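Local coordinates for protein alanine racemase (Enterococcus faecalis, PDB 3E6E) that belongs to the alanine racemase family, two-domain enzymes that join an N-terminal TIM-type barrel to a C-terminal domain built mainly of beta strands, at residues Q16-N21 and K244-L249; P8-I13 and R365-Y370. The protein carries 1 engineered substitution. One frame throughout, in Å; residues are numbered along the deposited sequence.

Along the chain the order is 8-13, 16-21, 244-249, 365-370, so interaction 2 brings together regions near the two termini and interaction 1 falls within the span between them. Their centres are about 14 Å apart. Strand 10-12 is followed, after two residues, by helix 15-28, and it pairs with both strand 249-259 (antiparallel) and strand 368-369 (parallel) in one mixed sheet. The two contacts also touch: Leu249 CD1 lies 3.3 Å from Leu11 CD1, and Arg248 packs against the backbone of His12. The N-terminal residues thus enter the C-terminal sheet before the barrel begins, and both contacts lie where the two domains meet.

Interaction 1: residues Q16-N21 and K244-L249; sequences QAITEN and KPALRL
Ala17 and Ile18, on helix 15-28, make the apolar part of this contact with Lys244 and Ala246 of the loop leading to strand 249-259. The Ala17 methyl meets the middle of the lysine chain, CB to Lys244 CD 3.3 Å, and also faces the other methyl, with Ala17 CB 4.2 Å from Ala246 CB. Ile18 adds its longer branch, CG1 reaching Ala246 CB at 3.7 Å, and the same side chain also packs on Ser51 and Ala54 of helix 48-56. Glu20 crosses Lys244 at about a right angle, its OE2 3.2 Å from Lys244 CE but 4.4 Å from NZ, beyond salt-bridge range; its OE1 has a salt bridge to Lys24 instead. Bends at chi3 (-70°) and chi4 (-74°) turn the end of Lys244 away from Ala17 beyond CD, with NZ pointing away from the helix. Asn21, one helical turn on from Ala17, lies against the Lys244 backbone. The loop is held separately by backbone hydrogen bonds of Ala246 with Asp14 and Tyr228. The arrangement belongs to the domain junction of alanine racemases, where the linker leaving the barrel's last strand passes the first barrel-domain helix.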
loop_
_atom_site.group_PDB
_atom_site.type_symbol
_atom_site.label_atom_id
_atom_site.label_comp_id
_atom_site.label_asym_id
_atom_site.label_seq_id
_atom_site.Cartn_x
_atom_site.Cartn_y
_atom_site.Cartn_z
ATOM N N GLN A 16 16.610 16.573 -5.986
ATOM C CA GLN A 16 16.980 17.722 -6.813
ATOM C C GLN A 16 15.805 18.092 -7.712
ATOM O O GLN A 16 15.504 19.269 -7.907
ATOM C CB GLN A 16 18.190 17.389 -7.700
ATOM C CG GLN A 16 19.443 16.895 -6.960
ATOM C CD GLN A 16 20.427 16.122 -7.869
ATOM O OE1 GLN A 16 20.907 16.640 -8.890
ATOM N NE2 GLN A 16 20.725 14.877 -7.489
ATOM N N ALA A 17 15.149 17.074 -8.263
ATOM C CA ALA A 17 14.009 17.281 -9.151
ATOM C C ALA A 17 12.820 17.963 -8.457
ATOM O O ALA A 17 12.187 18.848 -9.046
ATOM C CB ALA A 17 13.577 15.949 -9.756
ATOM N N ILE A 18 12.514 17.553 -7.224
ATOM C CA ILE A 18 11.411 18.156 -6.463
ATOM C C ILE A 18 11.715 19.665 -6.285
ATOM O O ILE A 18 10.849 20.524 -6.491
ATOM C CB ILE A 18 11.249 17.469 -5.072
ATOM C CG1 ILE A 18 10.925 15.990 -5.256
ATOM C CG2 ILE A 18 10.127 18.116 -4.273
ATOM C CD1 ILE A 18 10.775 15.270 -3.964
ATOM N N THR A 19 12.960 19.968 -5.927
ATOM C CA THR A 19 13.421 21.342 -5.754
ATOM C C THR A 19 13.168 22.133 -7.042
ATOM O O THR A 19 12.624 23.238 -7.031
ATOM C CB THR A 19 14.965 21.406 -5.493
ATOM O OG1 THR A 19 15.301 20.719 -4.282
ATOM C CG2 THR A 19 15.423 22.856 -5.398
ATOM N N GLU A 20 13.593 21.553 -8.156
ATOM C CA GLU A 20 13.463 22.188 -9.457
ATOM C C GLU A 20 12.014 22.373 -9.875
ATOM O O GLU A 20 11.664 23.379 -10.491
ATOM C CB GLU A 20 14.245 21.369 -10.491
ATOM C CG GLU A 20 14.005 21.745 -11.939
ATOM C CD GLU A 20 14.800 20.864 -12.896
ATOM O OE1 GLU A 20 14.458 20.852 -14.108
ATOM O OE2 GLU A 20 15.765 20.192 -12.432
ATOM N N ASN A 21 11.164 21.409 -9.546
ATOM C CA ASN A 21 9.759 21.539 -9.909
ATOM C C ASN A 21 9.186 22.701 -9.086
ATOM O O ASN A 21 8.368 23.498 -9.572
ATOM C CB ASN A 21 9.000 20.241 -9.603
ATOM C CG ASN A 21 9.456 19.070 -10.461
ATOM O OD1 ASN A 21 9.144 17.916 -10.165
ATOM N ND2 ASN A 21 10.189 19.359 -11.530
ATOM N N LYS A 244 9.631 17.422 -13.931
ATOM C CA LYS A 244 10.645 16.374 -13.939
ATOM C C LYS A 244 10.323 15.311 -12.901
ATOM O O LYS A 244 10.406 15.554 -11.693
ATOM C CB LYS A 244 12.025 16.969 -13.661
ATOM C CG LYS A 244 13.118 15.925 -13.426
ATOM C CD LYS A 244 14.406 16.565 -12.893
ATOM C CE LYS A 244 15.112 17.414 -13.940
ATOM N NZ LYS A 244 15.781 16.563 -14.968
ATOM N N PRO A 245 9.946 14.112 -13.358
ATOM C CA PRO A 245 9.613 13.017 -12.447
ATOM C C PRO A 245 10.692 12.816 -11.388
ATOM O O PRO A 245 11.882 12.771 -11.698
ATOM C CB PRO A 245 9.480 11.830 -13.390
ATOM C CG PRO A 245 8.923 12.470 -14.635
ATOM C CD PRO A 245 9.808 13.684 -14.761
ATOM N N ALA A 246 10.270 12.705 -10.135
ATOM C CA ALA A 246 11.207 12.520 -9.036
ATOM C C ALA A 246 11.265 11.073 -8.558
ATOM O O ALA A 246 12.229 10.669 -7.919
ATOM C CB ALA A 246 10.818 13.422 -7.876
ATOM N N LEU A 247 10.220 10.313 -8.865
ATOM C CA LEU A 247 10.101 8.913 -8.474
ATOM C C LEU A 247 10.772 8.015 -9.501
ATOM O O LEU A 247 10.784 8.326 -10.686
ATOM C CB LEU A 247 8.622 8.544 -8.372
ATOM C CG LEU A 247 8.115 7.317 -7.621
ATOM C CD1 LEU A 247 8.959 6.106 -7.947
ATOM C CD2 LEU A 247 8.115 7.598 -6.146
ATOM N N ARG A 248 11.312 6.890 -9.030
ATOM C CA ARG A 248 11.988 5.898 -9.870
ATOM C C ARG A 248 11.919 4.549 -9.149
ATOM O O ARG A 248 12.083 4.475 -7.925
ATOM C CB ARG A 248 13.438 6.312 -10.091
ATOM C CG ARG A 248 14.006 5.853 -11.394
ATOM C CD ARG A 248 15.362 6.491 -11.662
ATOM N NE ARG A 248 15.905 5.984 -12.921
ATOM C CZ ARG A 248 16.334 4.736 -13.114
ATOM N NH1 ARG A 248 16.305 3.857 -12.126
ATOM N NH2 ARG A 248 16.759 4.361 -14.314
ATOM N N LEU A 249 11.672 3.480 -9.894
ATOM C CA LEU A 249 11.556 2.163 -9.271
ATOM C C LEU A 249 12.345 1.082 -9.990
ATOM O O LEU A 249 12.153 0.850 -11.192
ATOM C CB LEU A 249 10.089 1.762 -9.217
ATOM C CG LEU A 249 9.724 0.362 -8.753
ATOM C CD1 LEU A 249 10.047 0.170 -7.268
ATOM C CD2 LEU A 249 8.240 0.176 -8.990
#

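Interaction 2: residues P8-I13 and R365-Y370; sequences PTRLHI and RIPREY
Leu11 and Glu369 have the N-H and C=O of their backbones bound in this short parallel strand pair. Leu11 N donates to Pro367 O (3.0 Å), and Leu11 O accepts from Glu369 N (3.1 Å). Glu369 O then takes Ile13 N at 2.8 Å. Leu11 O has a further, weaker neighbour, the CA-H of Arg368. On one face of the pair, Leu11 CD2 sits over the flat of the Arg368 guanidinium, 3.1 Å from NH1, while Arg368 NH2 donates to Phe362 O. Ile13 lies beside the Tyr370 ring, and the tyrosine OH is hydrogen-bonded to His46 O. Thr9 OG1 finds its partners in Pro283 O and Ser251 OG. On the other face, as modelled, Glu369 OE1 lies over the Arg10 guanidinium, 2.6 Å from Arg10 NE, a doubtful position with no N-H pointing at it; Arg10 NH2 makes a weak hydrogen bond to Trp5 O. Glu369 CB lies 3.7 Å from His12 CD2. Backbone bonding therefore sets the register here, with the opposite charges of Arg10 and Glu369 perhaps adding some attraction.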
loop_
_atom_site.group_PDB
_atom_site.type_symbol
_atom_site.label_atom_id
_atom_site.label_comp_id
_atom_site.label_asym_id
_atom_site.label_seq_id
_atom_site.Cartn_x
_atom_site.Cartn_y
_atom_site.Cartn_z
ATOM N N PRO A 8 17.126 -6.474 -3.470
ATOM C CA PRO A 8 17.444 -5.439 -4.457
ATOM C C PRO A 8 16.277 -4.567 -4.974
ATOM O O PRO A 8 16.491 -3.655 -5.782
ATOM C CB PRO A 8 18.126 -6.230 -5.573
ATOM C CG PRO A 8 17.469 -7.581 -5.476
ATOM C CD PRO A 8 17.439 -7.819 -3.987
ATOM N N THR A 9 15.053 -4.820 -4.529
ATOM C CA THR A 9 13.947 -4.005 -5.014
ATOM C C THR A 9 13.995 -2.656 -4.311
ATOM O O THR A 9 13.727 -2.569 -3.111
ATOM C CB THR A 9 12.593 -4.666 -4.739
ATOM O OG1 THR A 9 12.594 -5.987 -5.292
ATOM C CG2 THR A 9 11.468 -3.869 -5.387
ATOM N N ARG A 10 14.323 -1.606 -5.066
ATOM C CA ARG A 10 14.437 -0.254 -4.512
ATOM C C ARG A 10 13.605 0.830 -5.200
ATOM O O ARG A 10 13.278 0.743 -6.392
ATOM C CB ARG A 10 15.898 0.197 -4.531
ATOM C CG ARG A 10 16.823 -0.697 -3.746
ATOM C CD ARG A 10 18.172 -0.024 -3.510
ATOM N NE ARG A 10 18.970 -0.736 -2.516
ATOM C CZ ARG A 10 18.470 -1.254 -1.395
ATOM N NH1 ARG A 10 17.174 -1.146 -1.127
ATOM N NH2 ARG A 10 19.262 -1.877 -0.535
ATOM N N LEU A 11 13.297 1.875 -4.435
ATOM C CA LEU A 11 12.513 3.012 -4.932
ATOM C C LEU A 11 13.402 4.277 -4.881
ATOM O O LEU A 11 13.517 4.909 -3.840
ATOM C CB LEU A 11 11.266 3.163 -4.041
ATOM C CG LEU A 11 9.924 3.712 -4.539
ATOM C CD1 LEU A 11 9.541 3.157 -5.904
ATOM C CD2 LEU A 11 8.870 3.345 -3.503
ATOM N N HIS A 12 14.041 4.627 -5.999
ATOM C CA HIS A 12 14.936 5.795 -6.054
ATOM C C HIS A 12 14.249 7.137 -6.208
ATOM O O HIS A 12 13.556 7.396 -7.195
ATOM C CB HIS A 12 15.953 5.654 -7.184
ATOM C CG HIS A 12 16.906 4.520 -6.990
ATOM N ND1 HIS A 12 16.638 3.238 -7.427
ATOM C CD2 HIS A 12 18.104 4.461 -6.358
ATOM C CE1 HIS A 12 17.630 2.439 -7.070
ATOM N NE2 HIS A 12 18.531 3.156 -6.420
ATOM N N ILE A 13 14.472 8.008 -5.237
ATOM C CA ILE A 13 13.858 9.318 -5.263
ATOM C C ILE A 13 14.885 10.375 -5.626
ATOM O O ILE A 13 16.018 10.335 -5.160
ATOM C CB ILE A 13 13.204 9.590 -3.908
ATOM C CG1 ILE A 13 12.010 8.641 -3.762
ATOM C CG2 ILE A 13 12.784 11.051 -3.795
ATOM C CD1 ILE A 13 11.459 8.505 -2.374
ATOM N N ARG A 365 7.698 -1.326 2.974
ATOM C CA ARG A 365 8.766 -2.307 2.848
ATOM C C ARG A 365 9.771 -2.008 1.749
ATOM O O ARG A 365 10.886 -2.540 1.764
ATOM C CB ARG A 365 8.190 -3.717 2.663
ATOM C CG ARG A 365 6.959 -3.813 1.772
ATOM C CD ARG A 365 6.428 -5.249 1.733
ATOM N NE ARG A 365 7.001 -5.991 0.612
ATOM C CZ ARG A 365 7.146 -7.309 0.579
ATOM N NH1 ARG A 365 6.767 -8.049 1.613
ATOM N NH2 ARG A 365 7.673 -7.880 -0.492
ATOM N N ILE A 366 9.404 -1.156 0.799
ATOM C CA ILE A 366 10.352 -0.841 -0.253
ATOM C C ILE A 366 11.241 0.311 0.186
ATOM O O ILE A 366 10.770 1.425 0.411
ATOM C CB ILE A 366 9.667 -0.461 -1.566
ATOM C CG1 ILE A 366 8.639 -1.522 -1.956
ATOM C CG2 ILE A 366 10.707 -0.343 -2.653
ATOM C CD1 ILE A 366 8.078 -1.354 -3.364
ATOM N N PRO A 367 12.545 0.047 0.328
ATOM C CA PRO A 367 13.500 1.075 0.744
ATOM C C PRO A 367 13.531 2.228 -0.250
ATOM O O PRO A 367 13.482 2.026 -1.472
ATOM C CB PRO A 367 14.827 0.315 0.792
ATOM C CG PRO A 367 14.400 -1.071 1.156
ATOM C CD PRO A 367 13.196 -1.274 0.255
ATOM N N ARG A 368 13.607 3.444 0.269
ATOM C CA ARG A 368 13.651 4.597 -0.606
ATOM C C ARG A 368 15.032 5.233 -0.526
ATOM O O ARG A 368 15.455 5.675 0.534
ATOM C CB ARG A 368 12.532 5.575 -0.225
ATOM C CG ARG A 368 11.139 5.062 -0.642
ATOM C CD ARG A 368 10.059 5.471 0.350
ATOM N NE ARG A 368 9.083 4.404 0.594
ATOM C CZ ARG A 368 7.977 4.204 -0.120
ATOM N NH1 ARG A 368 7.672 4.989 -1.134
ATOM N NH2 ARG A 368 7.168 3.208 0.177
ATOM N N GLU A 369 15.742 5.237 -1.651
ATOM C CA GLU A 369 17.088 5.798 -1.737
ATOM C C GLU A 369 17.034 7.258 -2.200
ATOM O O GLU A 369 16.326 7.586 -3.150
ATOM C CB GLU A 369 17.928 4.973 -2.724
ATOM C CG GLU A 369 17.903 3.464 -2.492
ATOM C CD GLU A 369 19.185 2.912 -1.884
ATOM O OE1 GLU A 369 19.222 1.702 -1.561
ATOM O OE2 GLU A 369 20.158 3.682 -1.732
ATOM N N TYR A 370 17.788 8.128 -1.534
ATOM C CA TYR A 370 17.821 9.559 -1.871
ATOM C C TYR A 370 19.222 10.022 -2.254
ATOM O O TYR A 370 20.192 9.288 -2.075
ATOM C CB TYR A 370 17.358 10.385 -0.672
ATOM C CG TYR A 370 15.967 10.051 -0.217
ATOM C CD1 TYR A 370 14.870 10.425 -0.970
ATOM C CD2 TYR A 370 15.747 9.337 0.952
ATOM C CE1 TYR A 370 13.590 10.100 -0.582
ATOM C CE2 TYR A 370 14.464 9.005 1.357
ATOM C CZ TYR A 370 13.386 9.389 0.578
ATOM O OH TYR A 370 12.100 9.057 0.940
#